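Transmembrane oligosaccharyl transferase, putative (Archaeoglobus fulgidus, PDB 3VGP) is a putative membrane-bound oligosaccharyl transferase of the AglB family, represented here by its C-terminal globular domain. Local coordinates at residues Thr91-Phe105 with Ile124-Met138. The protein carries 1 engineered substitution. Sequence-based numbering, arbitrary orientation.
Sequences TADEITMKDANNTKF and ILNFFNHTVLYRLHM
The connection from strand 88-91 to helix 105-111 packs on the two short helices 121-129 and 132-138 through a histidine at one end and a phenylalanine knob at the other. His137 uses both ring nitrogens, one for the end of strand 88-91 and one for the 3-10 turn after it: ND1 pairs with Thr91 OG1 at 2.7 Å, the direction of this bond being undecided, and NE2 gives its hydrogen to Asp93 OD1 at 2.8 Å, nearly straight (165°). Both oxygens lie near the imidazole plane, so the ring's rotation is fixed, while the carboxylate stands almost perpendicular to it and OD1 is met on its anti side, somewhat out of the carboxylate plane. Phe105, which opens helix 105-111 with CG anti to the backbone N (chi1 -170°), fits as a knob among Ile124, Phe127, Phe128 and Leu133. Phe128 drives its CD1 edge into the centre of the Phe105 face, with CD1 3.6 Å from Phe105 CE2 and the planes at 83°. Met97, a selenomethionine, brings CG 3.7 Å from Phe128 CB and, bent at chi2 and chi3, sets CE against Ile124 CG2. Leu133 spans the middle, CD1 against Ile95 CD1 at 3.9 Å, and Phe69 of helix 58-69 backs both. A His-carboxylate hydrogen bond at the sheet end and a T-shaped phenylalanine pair at the helix end thus hold this strand-to-helix connection of a mixed alpha/beta domain.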
ATOM      1  N   THR A  91      -0.497  -4.304   2.898  1.00 15.25           N
ATOM      2  CA  THR A  91      -1.727  -3.916   3.585  1.00 15.80           C
ATOM      3  C   THR A  91      -1.661  -4.383   5.039  1.00 17.18           C
ATOM      4  O   THR A  91      -0.735  -5.091   5.429  1.00 17.19           O
ATOM      5  CB  THR A  91      -2.986  -4.532   2.914  1.00 15.78           C
ATOM      6  OG1 THR A  91      -2.956  -5.962   3.029  1.00 16.89           O
ATOM      7  CG2 THR A  91      -3.037  -4.151   1.431  1.00 17.10           C
ATOM      8  N   ALA A  92      -2.635  -3.961   5.840  1.00 16.22           N
ATOM      9  CA  ALA A  92      -2.705  -4.342   7.250  1.00 16.83           C
ATOM     10  C   ALA A  92      -4.111  -4.017   7.730  1.00 16.63           C
ATOM     11  O   ALA A  92      -4.813  -3.225   7.102  1.00 16.32           O
ATOM     12  CB  ALA A  92      -1.676  -3.564   8.067  1.00 16.90           C
ATOM     13  N   ASP A  93      -4.534  -4.612   8.841  1.00 15.08           N
ATOM     14  CA  ASP A  93      -5.887  -4.348   9.328  1.00 17.27           C
ATOM     15  C   ASP A  93      -6.138  -2.860   9.538  1.00 16.11           C
ATOM     16  O   ASP A  93      -7.235  -2.366   9.259  1.00 16.67           O
ATOM     17  CB  ASP A  93      -6.156  -5.073  10.655  1.00 19.50           C
ATOM     18  CG  ASP A  93      -6.312  -6.571  10.491  1.00 22.76           C
ATOM     19  OD1 ASP A  93      -6.566  -7.032   9.359  1.00 23.91           O
ATOM     20  OD2 ASP A  93      -6.202  -7.290  11.513  1.00 23.35           O
ATOM     21  N   GLU A  94      -5.122  -2.149  10.014  1.00 18.50           N
ATOM     22  CA  GLU A  94      -5.248  -0.718  10.297  1.00 19.31           C
ATOM     23  C   GLU A  94      -5.758   0.168   9.162  1.00 20.89           C
ATOM     24  O   GLU A  94      -6.383   1.191   9.423  1.00 20.01           O
ATOM     25  CB  GLU A  94      -3.917  -0.150  10.807  1.00 22.72           C
ATOM     26  CG  GLU A  94      -2.783  -0.190   9.789  1.00 27.37           C
ATOM     27  CD  GLU A  94      -1.545   0.557  10.255  1.00 30.66           C
ATOM     28  OE1 GLU A  94      -0.551   0.597   9.496  1.00 30.08           O
ATOM     29  OE2 GLU A  94      -1.568   1.111  11.379  1.00 29.24           O
ATOM     30  N   ILE A  95      -5.487  -0.188   7.908  1.00 21.09           N
ATOM     31  CA  ILE A  95      -5.963   0.657   6.816  1.00 18.89           C
ATOM     32  C   ILE A  95      -7.295   0.201   6.237  1.00 19.95           C
ATOM     33  O   ILE A  95      -7.756   0.727   5.219  1.00 20.50           O
ATOM     34  CB  ILE A  95      -4.907   0.786   5.673  1.00 18.03           C
ATOM     35  CG1 ILE A  95      -4.620  -0.572   5.029  1.00 16.92           C
ATOM     36  CG2 ILE A  95      -3.621   1.359   6.232  1.00 19.66           C
ATOM     37  CD1 ILE A  95      -3.748  -0.456   3.782  1.00 16.08           C
ATOM     38  N   THR A  96      -7.923  -0.768   6.900  1.00 19.83           N
ATOM     39  CA  THR A  96      -9.210  -1.290   6.454  1.00 20.47           C
ATOM     40  C   THR A  96     -10.299  -0.853   7.426  1.00 19.75           C
ATOM     41  O   THR A  96     -10.016  -0.212   8.439  1.00 21.92           O
ATOM     42  CB  THR A  96      -9.208  -2.825   6.404  1.00 20.39           C
ATOM     43  OG1 THR A  96      -9.325  -3.354   7.732  1.00 20.70           O
ATOM     44  CG2 THR A  96      -7.906  -3.327   5.774  1.00 20.30           C
HETATM   45  N   MSE A  97     -11.542  -1.206   7.117  1.00 21.18           N
HETATM   46  CA  MSE A  97     -12.663  -0.835   7.972  1.00 23.17           C
HETATM   47  C   MSE A  97     -13.023  -1.912   8.989  1.00 24.74           C
HETATM   48  O   MSE A  97     -14.174  -2.022   9.406  1.00 26.25           O
HETATM   49  CB  MSE A  97     -13.885  -0.487   7.117  1.00 25.04           C
HETATM   50  CG  MSE A  97     -13.770   0.861   6.403  1.00 25.95           C
HETATM   51 SE   MSE A  97     -13.560   2.368   7.612  1.00 37.88          SE
HETATM   52  CE  MSE A  97     -15.363   2.447   8.294  1.00 31.02           C
ATOM     53  N   LYS A  98     -12.032  -2.702   9.392  1.00 26.17           N
ATOM     54  CA  LYS A  98     -12.251  -3.758  10.376  1.00 28.13           C
ATOM     55  C   LYS A  98     -12.838  -3.143  11.645  1.00 28.75           C
ATOM     56  O   LYS A  98     -13.789  -3.668  12.227  1.00 29.61           O
ATOM     57  CB  LYS A  98     -10.926  -4.458  10.691  1.00 29.81           C
ATOM     58  CG  LYS A  98     -11.000  -5.528  11.776  1.00 32.98           C
ATOM     59  CD  LYS A  98      -9.658  -6.244  11.916  1.00 34.60           C
ATOM     60  CE  LYS A  98      -9.676  -7.302  13.018  1.00 37.15           C
ATOM     61  NZ  LYS A  98      -9.727  -6.718  14.389  1.00 38.60           N
ATOM     62  N   ASP A  99     -12.265  -2.019  12.062  1.00 27.47           N
ATOM     63  CA  ASP A  99     -12.723  -1.310  13.250  1.00 28.24           C
ATOM     64  C   ASP A  99     -12.956   0.144  12.857  1.00 25.87           C
ATOM     65  O   ASP A  99     -12.007   0.883  12.614  1.00 23.96           O
ATOM     66  CB  ASP A  99     -11.660  -1.374  14.347  1.00 31.15           C
ATOM     67  CG  ASP A  99     -12.152  -0.814  15.670  1.00 34.04           C
ATOM     68  OD1 ASP A  99     -12.965   0.135  15.658  1.00 36.93           O
ATOM     69  OD2 ASP A  99     -11.713  -1.316  16.724  1.00 35.89           O
ATOM     70  N   ALA A 100     -14.219   0.549  12.794  1.00 26.12           N
ATOM     71  CA  ALA A 100     -14.558   1.917  12.411  1.00 26.48           C
ATOM     72  C   ALA A 100     -13.959   2.959  13.351  1.00 26.82           C
ATOM     73  O   ALA A 100     -13.783   4.115  12.964  1.00 25.43           O
ATOM     74  CB  ALA A 100     -16.075   2.080  12.349  1.00 28.00           C
ATOM     75  N   ASN A 101     -13.650   2.550  14.579  1.00 27.47           N
ATOM     76  CA  ASN A 101     -13.080   3.459  15.573  1.00 28.87           C
ATOM     77  C   ASN A 101     -11.561   3.387  15.676  1.00 28.23           C
ATOM     78  O   ASN A 101     -10.958   4.058  16.513  1.00 28.90           O
ATOM     79  CB  ASN A 101     -13.697   3.199  16.949  1.00 32.18           C
ATOM     80  CG  ASN A 101     -15.114   3.731  17.062  1.00 35.17           C
ATOM     81  OD1 ASN A 101     -15.788   3.523  18.072  1.00 39.58           O
ATOM     82  ND2 ASN A 101     -15.572   4.427  16.030  1.00 36.68           N
ATOM     83  N   ASN A 102     -10.950   2.565  14.830  1.00 25.87           N
ATOM     84  CA  ASN A 102      -9.500   2.417  14.803  1.00 24.53           C
ATOM     85  C   ASN A 102      -9.122   2.088  13.371  1.00 23.89           C
ATOM     86  O   ASN A 102      -8.794   0.946  13.039  1.00 21.82           O
ATOM     87  CB  ASN A 102      -9.040   1.300  15.742  1.00 25.66           C
ATOM     88  CG  ASN A 102      -7.539   1.082  15.687  1.00 27.04           C
ATOM     89  OD1 ASN A 102      -6.784   1.994  15.347  1.00 27.18           O
ATOM     90  ND2 ASN A 102      -7.098  -0.121  16.032  1.00 29.98           N
ATOM     91  N   THR A 103      -9.176   3.107  12.520  1.00 21.79           N
ATOM     92  CA  THR A 103      -8.885   2.922  11.109  1.00 19.58           C
ATOM     93  C   THR A 103      -8.250   4.140  10.452  1.00 20.08           C
ATOM     94  O   THR A 103      -8.521   5.281  10.824  1.00 21.03           O
ATOM     95  CB  THR A 103     -10.174   2.586  10.343  1.00 19.07           C
ATOM     96  OG1 THR A 103      -9.890   2.509   8.942  1.00 18.76           O
ATOM     97  CG2 THR A 103     -11.224   3.668  10.571  1.00 18.82           C
ATOM     98  N   LYS A 104      -7.398   3.880   9.466  1.00 19.64           N
ATOM     99  CA  LYS A 104      -6.733   4.939   8.724  1.00 18.31           C
ATOM    100  C   LYS A 104      -7.381   5.065   7.350  1.00 18.71           C
ATOM    101  O   LYS A 104      -6.973   5.898   6.547  1.00 19.47           O
ATOM    102  CB  LYS A 104      -5.240   4.619   8.563  1.00 19.35           C
ATOM    103  CG  LYS A 104      -4.450   4.695   9.859  1.00 21.65           C
ATOM    104  CD  LYS A 104      -3.002   4.237   9.675  1.00 21.41           C
ATOM    105  CE  LYS A 104      -2.249   4.313  10.999  1.00 26.29           C
ATOM    106  NZ  LYS A 104      -0.832   3.881  10.883  1.00 26.83           N
ATOM    107  N   PHE A 105      -8.390   4.240   7.075  1.00 18.77           N
ATOM    108  CA  PHE A 105      -9.042   4.305   5.770  1.00 17.76           C
ATOM    109  C   PHE A 105      -9.680   5.671   5.505  1.00 17.06           C
ATOM    110  O   PHE A 105      -9.636   6.167   4.381  1.00 17.72           O
ATOM    111  CB  PHE A 105     -10.075   3.186   5.612  1.00 16.49           C
ATOM    112  CG  PHE A 105     -10.601   3.059   4.209  1.00 16.13           C
ATOM    113  CD1 PHE A 105     -11.913   3.408   3.910  1.00 16.71           C
ATOM    114  CD2 PHE A 105      -9.762   2.653   3.173  1.00 16.42           C
ATOM    115  CE1 PHE A 105     -12.382   3.358   2.599  1.00 17.58           C
ATOM    116  CE2 PHE A 105     -10.223   2.604   1.857  1.00 15.46           C
ATOM    117  CZ  PHE A 105     -11.538   2.959   1.575  1.00 16.52           C
ATOM    118  N   ILE A 124     -19.168   4.681   4.247  1.00 23.80           N
ATOM    119  CA  ILE A 124     -17.722   4.482   4.188  1.00 23.18           C
ATOM    120  C   ILE A 124     -17.413   2.991   4.084  1.00 22.79           C
ATOM    121  O   ILE A 124     -16.509   2.584   3.359  1.00 21.61           O
ATOM    122  CB  ILE A 124     -17.015   5.043   5.441  1.00 24.27           C
ATOM    123  CG1 ILE A 124     -17.249   6.552   5.537  1.00 26.61           C
ATOM    124  CG2 ILE A 124     -15.520   4.746   5.377  1.00 24.89           C
ATOM    125  CD1 ILE A 124     -16.794   7.155   6.843  1.00 28.25           C
ATOM    126  N   LEU A 125     -18.160   2.179   4.826  1.00 22.05           N
ATOM    127  CA  LEU A 125     -17.959   0.737   4.796  1.00 21.99           C
ATOM    128  C   LEU A 125     -18.301   0.198   3.415  1.00 22.54           C
ATOM    129  O   LEU A 125     -17.570  -0.616   2.854  1.00 21.48           O
ATOM    130  CB  LEU A 125     -18.834   0.050   5.852  1.00 21.65           C
ATOM    131  CG  LEU A 125     -18.806  -1.483   5.832  1.00 22.41           C
ATOM    132  CD1 LEU A 125     -17.367  -1.977   5.894  1.00 21.29           C
ATOM    133  CD2 LEU A 125     -19.623  -2.034   6.995  1.00 23.15           C
ATOM    134  N   ASN A 126     -19.415   0.665   2.861  1.00 22.97           N
ATOM    135  CA  ASN A 126     -19.837   0.225   1.541  1.00 22.99           C
ATOM    136  C   ASN A 126     -18.799   0.630   0.490  1.00 21.78           C
ATOM    137  O   ASN A 126     -18.486  -0.143  -0.415  1.00 23.55           O
ATOM    138  CB  ASN A 126     -21.205   0.821   1.202  1.00 24.91           C
ATOM    139  CG  ASN A 126     -21.754   0.295  -0.103  1.00 27.05           C
ATOM    140  OD1 ASN A 126     -21.860  -0.916  -0.298  1.00 29.50           O
ATOM    141  ND2 ASN A 126     -22.107   1.202  -1.006  1.00 28.58           N
ATOM    142  N   PHE A 127     -18.265   1.842   0.617  1.00 20.26           N
ATOM    143  CA  PHE A 127     -17.252   2.324  -0.316  1.00 20.02           C
ATOM    144  C   PHE A 127     -16.055   1.385  -0.218  1.00 19.54           C
ATOM    145  O   PHE A 127     -15.577   0.861  -1.223  1.00 19.95           O
ATOM    146  CB  PHE A 127     -16.802   3.743   0.051  1.00 21.38           C
ATOM    147  CG  PHE A 127     -15.834   4.348  -0.930  1.00 23.87           C
ATOM    148  CD1 PHE A 127     -16.294   5.033  -2.051  1.00 25.12           C
ATOM    149  CD2 PHE A 127     -14.461   4.216  -0.743  1.00 24.54           C
ATOM    150  CE1 PHE A 127     -15.400   5.578  -2.972  1.00 26.30           C
ATOM    151  CE2 PHE A 127     -13.558   4.756  -1.657  1.00 25.28           C
ATOM    152  CZ  PHE A 127     -14.030   5.439  -2.775  1.00 27.69           C
ATOM    153  N   PHE A 128     -15.579   1.180   1.004  1.00 18.64           N
ATOM    154  CA  PHE A 128     -14.436   0.305   1.246  1.00 19.42           C
ATOM    155  C   PHE A 128     -14.606  -1.080   0.617  1.00 19.11           C
ATOM    156  O   PHE A 128     -13.692  -1.595  -0.024  1.00 17.92           O
ATOM    157  CB  PHE A 128     -14.200   0.139   2.751  1.00 16.85           C
ATOM    158  CG  PHE A 128     -13.122  -0.848   3.080  1.00 16.80           C
ATOM    159  CD1 PHE A 128     -11.781  -0.501   2.945  1.00 16.16           C
ATOM    160  CD2 PHE A 128     -13.443  -2.151   3.446  1.00 18.77           C
ATOM    161  CE1 PHE A 128     -10.781  -1.435   3.163  1.00 18.01           C
ATOM    162  CE2 PHE A 128     -12.443  -3.094   3.664  1.00 19.80           C
ATOM    163  CZ  PHE A 128     -11.110  -2.732   3.519  1.00 19.35           C
ATOM    164  N   ASN A 129     -15.778  -1.684   0.791  1.00 18.85           N
ATOM    165  CA  ASN A 129     -16.007  -3.019   0.249  1.00 21.43           C
ATOM    166  C   ASN A 129     -15.919  -3.154  -1.270  1.00 21.83           C
ATOM    167  O   ASN A 129     -15.814  -4.269  -1.783  1.00 23.17           O
ATOM    168  CB  ASN A 129     -17.352  -3.569   0.730  1.00 20.73           C
ATOM    169  CG  ASN A 129     -17.384  -3.800   2.230  1.00 20.57           C
ATOM    170  OD1 ASN A 129     -16.350  -4.028   2.862  1.00 21.81           O
ATOM    171  ND2 ASN A 129     -18.577  -3.761   2.806  1.00 22.63           N
ATOM    172  N   HIS A 130     -15.958  -2.040  -1.995  1.00 21.81           N
ATOM    173  CA  HIS A 130     -15.860  -2.111  -3.450  1.00 23.37           C
ATOM    174  C   HIS A 130     -14.488  -1.705  -3.976  1.00 21.93           C
ATOM    175  O   HIS A 130     -14.293  -1.602  -5.186  1.00 24.13           O
ATOM    176  CB  HIS A 130     -16.925  -1.233  -4.113  1.00 26.51           C
ATOM    177  CG  HIS A 130     -18.324  -1.733  -3.926  1.00 31.06           C
ATOM    178  ND1 HIS A 130     -19.021  -1.573  -2.749  1.00 31.46           N
ATOM    179  CD2 HIS A 130     -19.153  -2.396  -4.768  1.00 33.71           C
ATOM    180  CE1 HIS A 130     -20.220  -2.114  -2.872  1.00 35.16           C
ATOM    181  NE2 HIS A 130     -20.326  -2.621  -4.086  1.00 34.36           N
ATOM    182  N   THR A 131     -13.536  -1.487  -3.074  1.00 20.03           N
ATOM    183  CA  THR A 131     -12.194  -1.060  -3.481  1.00 18.89           C
ATOM    184  C   THR A 131     -11.244  -2.216  -3.747  1.00 17.94           C
ATOM    185  O   THR A 131     -11.510  -3.360  -3.380  1.00 17.69           O
ATOM    186  CB  THR A 131     -11.523  -0.196  -2.400  1.00 15.91           C
ATOM    187  OG1 THR A 131     -11.301  -0.994  -1.228  1.00 15.83           O
ATOM    188  CG2 THR A 131     -12.399   0.993  -2.038  1.00 19.42           C
ATOM    189  N   VAL A 132     -10.124  -1.898  -4.386  1.00 16.74           N
ATOM    190  CA  VAL A 132      -9.104  -2.894  -4.663  1.00 16.80           C
ATOM    191  C   VAL A 132      -8.497  -3.309  -3.320  1.00 17.01           C
ATOM    192  O   VAL A 132      -8.101  -4.464  -3.138  1.00 17.33           O
ATOM    193  CB  VAL A 132      -8.018  -2.319  -5.597  1.00 15.11           C
ATOM    194  CG1 VAL A 132      -6.763  -3.181  -5.546  1.00 19.76           C
ATOM    195  CG2 VAL A 132      -8.551  -2.266  -7.026  1.00 17.48           C
ATOM    196  N   LEU A 133      -8.438  -2.371  -2.374  1.00 16.17           N
ATOM    197  CA  LEU A 133      -7.902  -2.678  -1.049  1.00 15.42           C
ATOM    198  C   LEU A 133      -8.715  -3.804  -0.417  1.00 16.42           C
ATOM    199  O   LEU A 133      -8.161  -4.692   0.242  1.00 15.72           O
ATOM    200  CB  LEU A 133      -7.930  -1.439  -0.142  1.00 15.30           C
ATOM    201  CG  LEU A 133      -7.561  -1.635   1.336  1.00 15.73           C
ATOM    202  CD1 LEU A 133      -6.238  -2.390   1.490  1.00 17.09           C
ATOM    203  CD2 LEU A 133      -7.474  -0.272   2.006  1.00 16.01           C
ATOM    204  N   TYR A 134     -10.032  -3.773  -0.607  1.00 15.69           N
ATOM    205  CA  TYR A 134     -10.872  -4.828  -0.049  1.00 17.46           C
ATOM    206  C   TYR A 134     -10.474  -6.151  -0.697  1.00 17.33           C
ATOM    207  O   TYR A 134     -10.272  -7.158  -0.015  1.00 19.83           O
ATOM    208  CB  TYR A 134     -12.357  -4.558  -0.333  1.00 18.02           C
ATOM    209  CG  TYR A 134     -13.258  -5.704   0.084  1.00 19.65           C
ATOM    210  CD1 TYR A 134     -13.849  -5.732   1.349  1.00 20.77           C
ATOM    211  CD2 TYR A 134     -13.483  -6.781  -0.772  1.00 21.22           C
ATOM    212  CE1 TYR A 134     -14.641  -6.809   1.753  1.00 22.96           C
ATOM    213  CE2 TYR A 134     -14.272  -7.863  -0.380  1.00 23.89           C
ATOM    214  CZ  TYR A 134     -14.846  -7.868   0.883  1.00 23.58           C
ATOM    215  OH  TYR A 134     -15.633  -8.929   1.269  1.00 29.12           O
ATOM    216  N   ARG A 135     -10.360  -6.147  -2.020  1.00 17.38           N
ATOM    217  CA  ARG A 135      -9.996  -7.355  -2.747  1.00 19.22           C
ATOM    218  C   ARG A 135      -8.607  -7.863  -2.394  1.00 18.28           C
ATOM    219  O   ARG A 135      -8.318  -9.046  -2.554  1.00 16.32           O
ATOM    220  CB  ARG A 135     -10.130  -7.122  -4.249  1.00 21.80           C
ATOM    221  CG  ARG A 135     -11.544  -7.390  -4.750  1.00 26.43           C
ATOM    222  CD  ARG A 135     -11.773  -6.776  -6.106  1.00 30.23           C
ATOM    223  NE  ARG A 135     -12.018  -5.343  -5.998  1.00 34.85           N
ATOM    224  CZ  ARG A 135     -12.087  -4.520  -7.036  1.00 34.78           C
ATOM    225  NH1 ARG A 135     -11.925  -4.987  -8.267  1.00 37.34           N
ATOM    226  NH2 ARG A 135     -12.322  -3.232  -6.842  1.00 37.28           N
ATOM    227  N   LEU A 136      -7.743  -6.973  -1.915  1.00 15.75           N
ATOM    228  CA  LEU A 136      -6.410  -7.393  -1.506  1.00 15.83           C
ATOM    229  C   LEU A 136      -6.467  -7.993  -0.104  1.00 15.42           C
ATOM    230  O   LEU A 136      -6.299  -9.200   0.085  1.00 17.17           O
ATOM    231  CB  LEU A 136      -5.431  -6.206  -1.498  1.00 15.64           C
ATOM    232  CG  LEU A 136      -4.967  -5.654  -2.848  1.00 15.91           C
ATOM    233  CD1 LEU A 136      -4.274  -4.318  -2.664  1.00 15.00           C
ATOM    234  CD2 LEU A 136      -4.017  -6.654  -3.487  1.00 14.38           C
ATOM    235  N   HIS A 137      -6.739  -7.143   0.878  1.00 17.07           N
ATOM    236  CA  HIS A 137      -6.751  -7.563   2.271  1.00 17.15           C
ATOM    237  C   HIS A 137      -7.859  -8.507   2.728  1.00 17.99           C
ATOM    238  O   HIS A 137      -7.597  -9.441   3.488  1.00 20.47           O
ATOM    239  CB  HIS A 137      -6.755  -6.329   3.172  1.00 16.30           C
ATOM    240  CG  HIS A 137      -6.228  -6.586   4.547  1.00 14.97           C
ATOM    241  ND1 HIS A 137      -4.880  -6.683   4.818  1.00 16.34           N
ATOM    242  CD2 HIS A 137      -6.865  -6.778   5.726  1.00 16.42           C
ATOM    243  CE1 HIS A 137      -4.711  -6.921   6.107  1.00 18.17           C
ATOM    244  NE2 HIS A 137      -5.899  -6.983   6.679  1.00 18.32           N
HETATM  245  N   MSE A 138      -9.090  -8.264   2.292  1.00 19.84           N
HETATM  246  CA  MSE A 138     -10.208  -9.108   2.714  1.00 22.96           C
HETATM  247  C   MSE A 138     -10.309 -10.429   1.963  1.00 22.66           C
HETATM  248  O   MSE A 138     -10.807 -11.410   2.511  1.00 24.84           O
HETATM  249  CB  MSE A 138     -11.542  -8.366   2.565  1.00 26.69           C
HETATM  250  CG  MSE A 138     -11.588  -6.970   3.156  1.00 33.56           C
HETATM  251 SE   MSE A 138     -10.780  -6.767   4.879  1.00 44.43          SE
HETATM  252  CE  MSE A 138      -9.502  -5.451   4.372  1.00 43.33           C
TER